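Local coordinates for SnoaL-like domain-containing protein (Kribbella flavida, PDB 4LMI), which is of unknown function but has a SnoaL-like domain of the NTF2 clan and is a putative ketosteroid isomerase, at residues T10-R24 against W65-A79. Sequence-based numbering, arbitrary orientation. Where two conformers were deposited one is given.
Sequences TRALARKYFDTLNGR and WQLTVTRLLADGPSA
Asn22, in the last turn of helix 6-22, grips Gln66 and Leu67 of strand 65-75. Its CB rests on Leu67 CD1, 3.8 Å away. CG stands anti to the backbone N (chi1 -170°), which carries the amide to the strand backbone. There OD1 accepts a nearly straight bond from Leu67 N at 3.0 Å, with the donor well above the carbonyl plane. ND2 gives a hydrogen to Gln66 OE1 at 2.9 Å. The two amide planes are almost perpendicular. Both ends of the Asn22 amide are thus used, which fixes its flip.

Arg24 follows in the Schellman motif that ends the helix. Its guanidinium lies flat on Trp65, a cation-pi stack with CZ 3.7 Å from the centroid of the six-membered ring. NH1 also bonds to Asn22 O. Trp65 CH2 meets Leu21 CG at 4.0 Å, and the Leu21 carbonyl lies at the indole edge. Without the indole, as with an alanine here, the Arg24 guanidinium would probably lose the face it stacks on and a gap would open beside Leu21.

Further along, Phe18 CB packs on Val69 CG2, and Leu72 CD1 lies over one face of the Arg15 guanidinium. At the far end Thr10 OG1 is hydrogen-bonded to Gly76 O at 2.7 Å, on a lone pair, in the type II' turn of the hairpin; the same hydroxyl also bonds to Asp6 O. A water joins Arg11 NH1 to Leu72 O; NH1 also pairs with Asp75 of the second subunit, while NE pairs with Glu8.

The N-terminal helix thus runs roughly antiparallel to the strand at one edge of this chain's curved sheet, as in the cone-like alpha+beta fold of NTF2 and ketosteroid isomerase relatives.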
ATOM      1  N   THR B  10      -4.716  16.467   5.564  1.00 19.59           N
ATOM      2  CA  THR B  10      -4.067  15.157   5.597  1.00 19.45           C
ATOM      3  C   THR B  10      -2.910  15.074   4.605  1.00 21.90           C
ATOM      4  O   THR B  10      -1.832  14.557   4.942  1.00 22.93           O
ATOM      5  CB  THR B  10      -5.102  14.056   5.315  1.00 20.53           C
ATOM      6  OG1 THR B  10      -6.036  14.034   6.399  1.00 22.28           O
ATOM      7  CG2 THR B  10      -4.447  12.676   5.183  1.00 19.72           C
ATOM      8  N   ARG B  11      -3.122  15.584   3.391  1.00 20.32           N
ATOM      9  CA  ARG B  11      -2.058  15.588   2.384  1.00 21.25           C
ATOM     10  C   ARG B  11      -0.800  16.302   2.895  1.00 22.71           C
ATOM     11  O   ARG B  11       0.305  15.760   2.812  1.00 24.13           O
ATOM     12  CB  ARG B  11      -2.527  16.219   1.068  1.00 23.05           C
ATOM     13  CG  ARG B  11      -1.592  15.931  -0.105  1.00 23.02           C
ATOM     14  CD  ARG B  11      -1.978  16.680  -1.379  1.00 25.23           C
ATOM     15  NE  ARG B  11      -3.403  16.546  -1.688  1.00 24.25           N
ATOM     16  CZ  ARG B  11      -3.958  15.478  -2.257  1.00 24.64           C
ATOM     17  NH1 ARG B  11      -3.206  14.440  -2.606  1.00 24.68           N
ATOM     18  NH2 ARG B  11      -5.270  15.449  -2.483  1.00 25.91           N
ATOM     19  N   ALA B  12      -0.981  17.511   3.428  1.00 23.36           N
ATOM     20  CA  ALA B  12       0.126  18.305   3.959  1.00 24.16           C
ATOM     21  C   ALA B  12       0.798  17.585   5.125  1.00 24.81           C
ATOM     22  O   ALA B  12       2.034  17.576   5.229  1.00 24.43           O
ATOM     23  CB  ALA B  12      -0.361  19.689   4.388  1.00 27.20           C
ATOM     24  N   LEU B  13      -0.008  16.957   5.985  1.00 23.11           N
ATOM     25  CA  LEU B  13       0.533  16.277   7.152  1.00 21.38           C
ATOM     26  C   LEU B  13       1.335  15.024   6.771  1.00 21.31           C
ATOM     27  O   LEU B  13       2.413  14.794   7.324  1.00 22.29           O
ATOM     28  CB  LEU B  13      -0.570  15.953   8.169  1.00 23.17           C
ATOM     29  CG  LEU B  13      -0.115  15.345   9.505  1.00 27.50           C
ATOM     30  CD1 LEU B  13       0.767  16.307  10.291  1.00 31.18           C
ATOM     31  CD2 LEU B  13      -1.315  14.932  10.341  1.00 28.77           C
ATOM     32  N   ALA B  14       0.817  14.236   5.828  1.00 21.80           N
ATOM     33  CA  ALA B  14       1.528  13.045   5.323  1.00 22.93           C
ATOM     34  C   ALA B  14       2.869  13.421   4.704  1.00 23.80           C
ATOM     35  O   ALA B  14       3.869  12.723   4.902  1.00 24.12           O
ATOM     36  CB  ALA B  14       0.677  12.292   4.311  1.00 24.39           C
ATOM     37  N   ARG B  15       2.888  14.517   3.946  1.00 22.70           N
ATOM     38  CA  ARG B  15       4.135  15.004   3.355  1.00 24.14           C
ATOM     39  C   ARG B  15       5.152  15.350   4.449  1.00 24.41           C
ATOM     40  O   ARG B  15       6.320  14.947   4.365  1.00 24.31           O
ATOM     41  CB  ARG B  15       3.878  16.197   2.412  1.00 25.99           C
ATOM     42  CG  ARG B  15       5.130  16.752   1.742  1.00 30.32           C
ATOM     43  CD  ARG B  15       5.781  15.746   0.795  1.00 37.47           C
ATOM     44  NE  ARG B  15       4.939  15.472  -0.371  1.00 41.93           N
ATOM     45  CZ  ARG B  15       5.248  14.627  -1.352  1.00 38.43           C
ATOM     46  NH1 ARG B  15       6.393  13.952  -1.322  1.00 37.29           N
ATOM     47  NH2 ARG B  15       4.405  14.458  -2.363  1.00 36.98           N
ATOM     48  N   LYS B  16       4.700  16.081   5.469  0.50 24.63           N
ATOM     49  CA  LYS B  16       5.551  16.478   6.594  0.50 24.65           C
ATOM     50  C   LYS B  16       6.066  15.281   7.394  0.50 24.13           C
ATOM     51  O   LYS B  16       7.211  15.282   7.855  0.50 24.08           O
ATOM     52  CB  LYS B  16       4.813  17.449   7.517  0.50 26.78           C
ATOM     53  CG  LYS B  16       4.693  18.855   6.959  0.50 31.64           C
ATOM     54  CD  LYS B  16       4.290  19.852   8.035  0.50 35.72           C
ATOM     55  CE  LYS B  16       3.987  21.219   7.439  0.50 39.40           C
ATOM     56  NZ  LYS B  16       2.782  21.197   6.564  0.50 33.00           N
ATOM     57  N   TYR B  17       5.214  14.273   7.560  1.00 22.54           N
ATOM     58  CA  TYR B  17       5.582  13.045   8.276  1.00 22.83           C
ATOM     59  C   TYR B  17       6.795  12.395   7.609  1.00 23.02           C
ATOM     60  O   TYR B  17       7.789  12.076   8.273  1.00 24.24           O
ATOM     61  CB  TYR B  17       4.387  12.086   8.332  1.00 21.15           C
ATOM     62  CG  TYR B  17       4.686  10.707   8.877  1.00 21.35           C
ATOM     63  CD1 TYR B  17       5.188   9.704   8.045  1.00 21.18           C
ATOM     64  CD2 TYR B  17       4.435  10.390  10.215  1.00 23.87           C
ATOM     65  CE1 TYR B  17       5.457   8.437   8.532  1.00 22.39           C
ATOM     66  CE2 TYR B  17       4.698   9.119  10.713  1.00 22.51           C
ATOM     67  CZ  TYR B  17       5.207   8.149   9.862  1.00 22.35           C
ATOM     68  OH  TYR B  17       5.471   6.888  10.331  1.00 23.02           O
ATOM     69  N   PHE B  18       6.728  12.238   6.290  1.00 22.67           N
ATOM     70  CA  PHE B  18       7.843  11.634   5.565  1.00 24.25           C
ATOM     71  C   PHE B  18       9.076  12.529   5.443  1.00 26.17           C
ATOM     72  O   PHE B  18      10.202  12.027   5.515  1.00 28.06           O
ATOM     73  CB  PHE B  18       7.384  11.036   4.233  1.00 22.71           C
ATOM     74  CG  PHE B  18       6.602   9.771   4.414  1.00 23.67           C
ATOM     75  CD1 PHE B  18       7.257   8.550   4.586  1.00 25.06           C
ATOM     76  CD2 PHE B  18       5.216   9.801   4.490  1.00 23.80           C
ATOM     77  CE1 PHE B  18       6.539   7.386   4.793  1.00 23.94           C
ATOM     78  CE2 PHE B  18       4.495   8.634   4.703  1.00 23.54           C
ATOM     79  CZ  PHE B  18       5.157   7.430   4.855  1.00 23.14           C
ATOM     80  N   ASP B  19       8.865  13.835   5.280  0.50 25.53           N
ATOM     81  CA  ASP B  19       9.977  14.790   5.211  0.50 25.46           C
ATOM     82  C   ASP B  19      10.764  14.861   6.526  0.50 24.73           C
ATOM     83  O   ASP B  19      11.998  14.825   6.518  0.50 25.03           O
ATOM     84  CB  ASP B  19       9.493  16.179   4.777  0.50 24.86           C
ATOM     85  CG  ASP B  19       9.109  16.235   3.301  0.50 28.08           C
ATOM     86  OD1 ASP B  19       9.421  15.284   2.555  0.50 28.66           O
ATOM     87  OD2 ASP B  19       8.498  17.239   2.882  0.50 29.10           O
ATOM     88  N   THR B  20      10.051  14.938   7.652  1.00 24.75           N
ATOM     89  CA  THR B  20      10.700  14.990   8.972  1.00 25.05           C
ATOM     90  C   THR B  20      11.306  13.646   9.372  1.00 25.65           C
ATOM     91  O   THR B  20      12.361  13.605  10.008  1.00 29.43           O
ATOM     92  CB  THR B  20       9.768  15.501  10.090  1.00 26.11           C
ATOM     93  OG1 THR B  20       8.621  14.648  10.193  1.00 22.75           O
ATOM     94  CG2 THR B  20       9.344  16.961   9.817  1.00 25.95           C
ATOM     95  N   LEU B  21      10.647  12.554   8.994  1.00 26.55           N
ATOM     96  CA  LEU B  21      11.203  11.218   9.233  1.00 25.41           C
ATOM     97  C   LEU B  21      12.504  11.021   8.457  1.00 26.23           C
ATOM     98  O   LEU B  21      13.527  10.644   9.033  1.00 27.73           O
ATOM     99  CB  LEU B  21      10.197  10.123   8.872  1.00 26.57           C
ATOM    100  CG  LEU B  21      10.658   8.674   9.109  1.00 28.57           C
ATOM    101  CD1 LEU B  21      11.108   8.450  10.549  1.00 25.20           C
ATOM    102  CD2 LEU B  21       9.559   7.694   8.722  1.00 31.36           C
ATOM    103  N   ASN B  22      12.471  11.283   7.154  1.00 28.76           N
ATOM    104  CA  ASN B  22      13.668  11.105   6.340  1.00 30.23           C
ATOM    105  C   ASN B  22      14.799  12.031   6.784  1.00 30.14           C
ATOM    106  O   ASN B  22      15.972  11.667   6.728  1.00 32.62           O
ATOM    107  CB  ASN B  22      13.369  11.301   4.858  1.00 30.26           C
ATOM    108  CG  ASN B  22      14.527  10.890   3.982  1.00 33.70           C
ATOM    109  OD1 ASN B  22      15.022   9.762   4.072  1.00 34.51           O
ATOM    110  ND2 ASN B  22      14.979  11.807   3.136  1.00 36.98           N
ATOM    111  N   GLY B  23      14.429  13.221   7.245  1.00 29.35           N
ATOM    112  CA  GLY B  23      15.392  14.189   7.742  1.00 28.94           C
ATOM    113  C   GLY B  23      15.841  13.930   9.165  1.00 29.17           C
ATOM    114  O   GLY B  23      16.680  14.661   9.677  1.00 29.81           O
ATOM    115  N   ARG B  24      15.293  12.892   9.806  1.00 26.55           N
ATOM    116  CA  ARG B  24      15.572  12.602  11.223  1.00 28.46           C
ATOM    117  C   ARG B  24      15.390  13.862  12.071  1.00 26.13           C
ATOM    118  O   ARG B  24      16.168  14.130  12.992  1.00 27.95           O
ATOM    119  CB  ARG B  24      16.989  12.020  11.421  1.00 28.73           C
ATOM    120  CG  ARG B  24      17.189  10.591  10.941  1.00 34.00           C
ATOM    121  CD  ARG B  24      17.593  10.542   9.481  1.00 40.84           C
ATOM    122  NE  ARG B  24      18.199   9.261   9.123  1.00 42.71           N
ATOM    123  CZ  ARG B  24      18.245   8.764   7.889  1.00 44.31           C
ATOM    124  NH1 ARG B  24      17.709   9.429   6.868  1.00 39.50           N
ATOM    125  NH2 ARG B  24      18.822   7.590   7.675  1.00 43.29           N
ATOM    126  N   TRP B  65      19.691   4.578   6.296  1.00 52.28           N
ATOM    127  CA  TRP B  65      18.580   4.402   5.363  1.00 48.21           C
ATOM    128  C   TRP B  65      18.123   5.703   4.769  1.00 46.67           C
ATOM    129  O   TRP B  65      18.360   6.775   5.328  1.00 45.56           O
ATOM    130  CB  TRP B  65      17.413   3.703   6.056  1.00 45.60           C
ATOM    131  CG  TRP B  65      16.984   4.409   7.315  1.00 43.58           C
ATOM    132  CD1 TRP B  65      17.386   4.140   8.621  1.00 40.79           C
ATOM    133  CD2 TRP B  65      16.064   5.551   7.425  1.00 39.76           C
ATOM    134  NE1 TRP B  65      16.789   5.004   9.503  1.00 44.63           N
ATOM    135  CE2 TRP B  65      15.986   5.878   8.851  1.00 41.84           C
ATOM    136  CE3 TRP B  65      15.328   6.309   6.518  1.00 41.50           C
ATOM    137  CZ2 TRP B  65      15.201   6.917   9.325  1.00 41.15           C
ATOM    138  CZ3 TRP B  65      14.536   7.352   7.010  1.00 40.35           C
ATOM    139  CH2 TRP B  65      14.476   7.646   8.379  1.00 38.11           C
ATOM    140  N   GLN B  66      17.448   5.613   3.628  1.00 46.55           N
ATOM    141  CA  GLN B  66      16.969   6.784   2.911  1.00 43.89           C
ATOM    142  C   GLN B  66      15.649   6.444   2.239  1.00 40.02           C
ATOM    143  O   GLN B  66      15.495   5.358   1.680  1.00 42.35           O
ATOM    144  CB  GLN B  66      18.001   7.206   1.859  1.00 50.42           C
ATOM    145  CG  GLN B  66      17.738   8.550   1.193  1.00 53.81           C
ATOM    146  CD  GLN B  66      18.074   9.738   2.082  1.00 59.16           C
ATOM    147  OE1 GLN B  66      17.454  10.795   1.974  1.00 60.10           O
ATOM    148  NE2 GLN B  66      19.059   9.571   2.961  1.00 61.96           N
ATOM    149  N   LEU B  67      14.691   7.363   2.303  1.00 35.28           N
ATOM    150  CA  LEU B  67      13.421   7.163   1.611  1.00 33.51           C
ATOM    151  C   LEU B  67      13.099   8.298   0.648  1.00 33.18           C
ATOM    152  O   LEU B  67      13.524   9.438   0.841  1.00 35.62           O
ATOM    153  CB  LEU B  67      12.267   6.913   2.599  1.00 36.13           C
ATOM    154  CG  LEU B  67      11.911   7.931   3.680  1.00 38.12           C
ATOM    155  CD1 LEU B  67      10.926   8.964   3.152  1.00 40.44           C
ATOM    156  CD2 LEU B  67      11.315   7.210   4.881  1.00 41.56           C
ATOM    157  N   THR B  68      12.371   7.949  -0.406  1.00 30.55           N
ATOM    158  CA  THR B  68      11.864   8.902  -1.381  1.00 32.08           C
ATOM    159  C   THR B  68      10.409   8.544  -1.634  1.00 29.57           C
ATOM    160  O   THR B  68      10.103   7.411  -2.012  1.00 29.39           O
ATOM    161  CB  THR B  68      12.650   8.829  -2.704  1.00 32.40           C
ATOM    162  OG1 THR B  68      14.041   9.025  -2.441  1.00 35.46           O
ATOM    163  CG2 THR B  68      12.172   9.895  -3.685  1.00 33.04           C
ATOM    164  N   VAL B  69       9.516   9.503  -1.408  1.00 28.65           N
ATOM    165  CA  VAL B  69       8.092   9.298  -1.650  1.00 27.77           C
ATOM    166  C   VAL B  69       7.840   9.149  -3.157  1.00 26.23           C
ATOM    167  O   VAL B  69       8.318   9.960  -3.954  1.00 28.90           O
ATOM    168  CB  VAL B  69       7.250  10.453  -1.068  1.00 26.36           C
ATOM    169  CG1 VAL B  69       5.797  10.340  -1.512  1.00 26.52           C
ATOM    170  CG2 VAL B  69       7.349  10.475   0.458  1.00 25.73           C
ATOM    171  N   THR B  70       7.108   8.102  -3.536  1.00 27.42           N
ATOM    172  CA  THR B  70       6.803   7.833  -4.950  1.00 29.39           C
ATOM    173  C   THR B  70       5.332   8.059  -5.289  1.00 27.45           C
ATOM    174  O   THR B  70       4.994   8.430  -6.419  1.00 26.76           O
ATOM    175  CB  THR B  70       7.220   6.408  -5.367  1.00 29.70           C
ATOM    176  OG1 THR B  70       6.725   5.459  -4.410  1.00 29.21           O
ATOM    177  CG2 THR B  70       8.733   6.308  -5.436  1.00 30.73           C
ATOM    178  N   ARG B  71       4.461   7.819  -4.311  1.00 27.18           N
ATOM    179  CA  ARG B  71       3.040   8.132  -4.440  1.00 24.83           C
ATOM    180  C   ARG B  71       2.559   8.666  -3.115  1.00 23.86           C
ATOM    181  O   ARG B  71       3.024   8.227  -2.057  1.00 23.81           O
ATOM    182  CB  ARG B  71       2.207   6.893  -4.778  1.00 25.29           C
ATOM    183  CG  ARG B  71       2.597   6.141  -6.038  1.00 26.68           C
ATOM    184  CD  ARG B  71       1.714   4.913  -6.183  1.00 27.38           C
ATOM    185  NE  ARG B  71       2.133   4.033  -7.269  1.00 31.80           N
ATOM    186  CZ  ARG B  71       3.144   3.169  -7.211  1.00 32.28           C
ATOM    187  NH1 ARG B  71       3.877   3.061  -6.111  1.00 29.92           N
ATOM    188  NH2 ARG B  71       3.427   2.410  -8.270  1.00 31.84           N
ATOM    189  N   LEU B  72       1.625   9.607  -3.169  1.00 24.35           N
ATOM    190  CA  LEU B  72       0.995  10.112  -1.957  1.00 24.93           C
ATOM    191  C   LEU B  72      -0.477  10.405  -2.224  1.00 25.51           C
ATOM    192  O   LEU B  72      -0.815  11.359  -2.927  1.00 26.81           O
ATOM    193  CB  LEU B  72       1.730  11.354  -1.427  1.00 25.08           C
ATOM    194  CG  LEU B  72       1.494  11.764   0.038  1.00 27.21           C
ATOM    195  CD1 LEU B  72       2.603  12.682   0.528  1.00 28.95           C
ATOM    196  CD2 LEU B  72       0.133  12.422   0.254  1.00 31.37           C
ATOM    197  N   LEU B  73      -1.351   9.570  -1.666  1.00 24.11           N
ATOM    198  CA  LEU B  73      -2.792   9.772  -1.788  1.00 23.11           C
ATOM    199  C   LEU B  73      -3.371  10.222  -0.459  1.00 21.73           C
ATOM    200  O   LEU B  73      -2.991   9.702   0.590  1.00 21.76           O
ATOM    201  CB  LEU B  73      -3.487   8.489  -2.253  1.00 25.53           C
ATOM    202  CG  LEU B  73      -3.307   8.048  -3.709  1.00 25.51           C
ATOM    203  CD1 LEU B  73      -1.908   7.506  -3.980  1.00 27.47           C
ATOM    204  CD2 LEU B  73      -4.353   6.992  -4.041  1.00 26.71           C
ATOM    205  N   ALA B  74      -4.277  11.197  -0.512  1.00 20.40           N
ATOM    206  CA  ALA B  74      -5.006  11.668   0.669  1.00 20.77           C
ATOM    207  C   ALA B  74      -6.504  11.606   0.394  1.00 20.62           C
ATOM    208  O   ALA B  74      -6.955  11.948  -0.701  1.00 22.64           O
ATOM    209  CB  ALA B  74      -4.592  13.093   1.021  1.00 22.59           C
ATOM    210  N   ASP B  75      -7.266  11.166   1.390  1.00 21.54           N
ATOM    211  CA  ASP B  75      -8.708  10.963   1.258  1.00 20.55           C
ATOM    212  C   ASP B  75      -9.295  11.129   2.653  1.00 21.69           C
ATOM    213  O   ASP B  75      -9.209  10.218   3.479  1.00 21.97           O
ATOM    214  CB  ASP B  75      -8.971   9.554   0.701  1.00 20.34           C
ATOM    215  CG  ASP B  75     -10.458   9.207   0.571  1.00 22.11           C
ATOM    216  OD1 ASP B  75     -11.345  10.064   0.793  1.00 23.53           O
ATOM    217  OD2 ASP B  75     -10.737   8.037   0.228  1.00 22.99           O
ATOM    218  N   GLY B  76      -9.871  12.298   2.926  1.00 21.72           N
ATOM    219  CA  GLY B  76     -10.383  12.593   4.271  1.00 21.84           C
ATOM    220  C   GLY B  76      -9.258  12.521   5.299  1.00 20.24           C
ATOM    221  O   GLY B  76      -8.218  13.159   5.117  1.00 22.88           O
ATOM    222  N   PRO B  77      -9.437  11.719   6.366  1.00 19.11           N
ATOM    223  CA  PRO B  77      -8.406  11.609   7.402  1.00 21.27           C
ATOM    224  C   PRO B  77      -7.304  10.603   7.042  1.00 22.39           C
ATOM    225  O   PRO B  77      -6.388  10.385   7.840  1.00 24.08           O
ATOM    226  CB  PRO B  77      -9.200  11.101   8.612  1.00 23.35           C
ATOM    227  CG  PRO B  77     -10.262  10.240   8.002  1.00 23.05           C
ATOM    228  CD  PRO B  77     -10.610  10.875   6.672  1.00 21.43           C
ATOM    229  N   SER B  78      -7.388  10.007   5.852  1.00 19.54           N
ATOM    230  CA  SER B  78      -6.541   8.871   5.499  1.00 21.26           C
ATOM    231  C   SER B  78      -5.530   9.216   4.420  1.00 22.12           C
ATOM    232  O   SER B  78      -5.846   9.948   3.478  1.00 23.06           O
ATOM    233  CB  SER B  78      -7.403   7.694   5.018  1.00 22.49           C
ATOM    234  OG  SER B  78      -8.421   7.391   5.956  1.00 26.21           O
ATOM    235  N   ALA B  79      -4.320   8.674   4.557  1.00 21.78           N
ATOM    236  CA  ALA B  79      -3.298   8.778   3.516  1.00 20.75           C
ATOM    237  C   ALA B  79      -2.722   7.402   3.204  1.00 21.13           C
ATOM    238  O   ALA B  79      -2.659   6.533   4.076  1.00 21.48           O
ATOM    239  CB  ALA B  79      -2.184   9.732   3.941  1.00 19.58           C
TER
HETATM  240  O   HOH W   1      -0.354  14.157  -3.120  1.00 29.13           O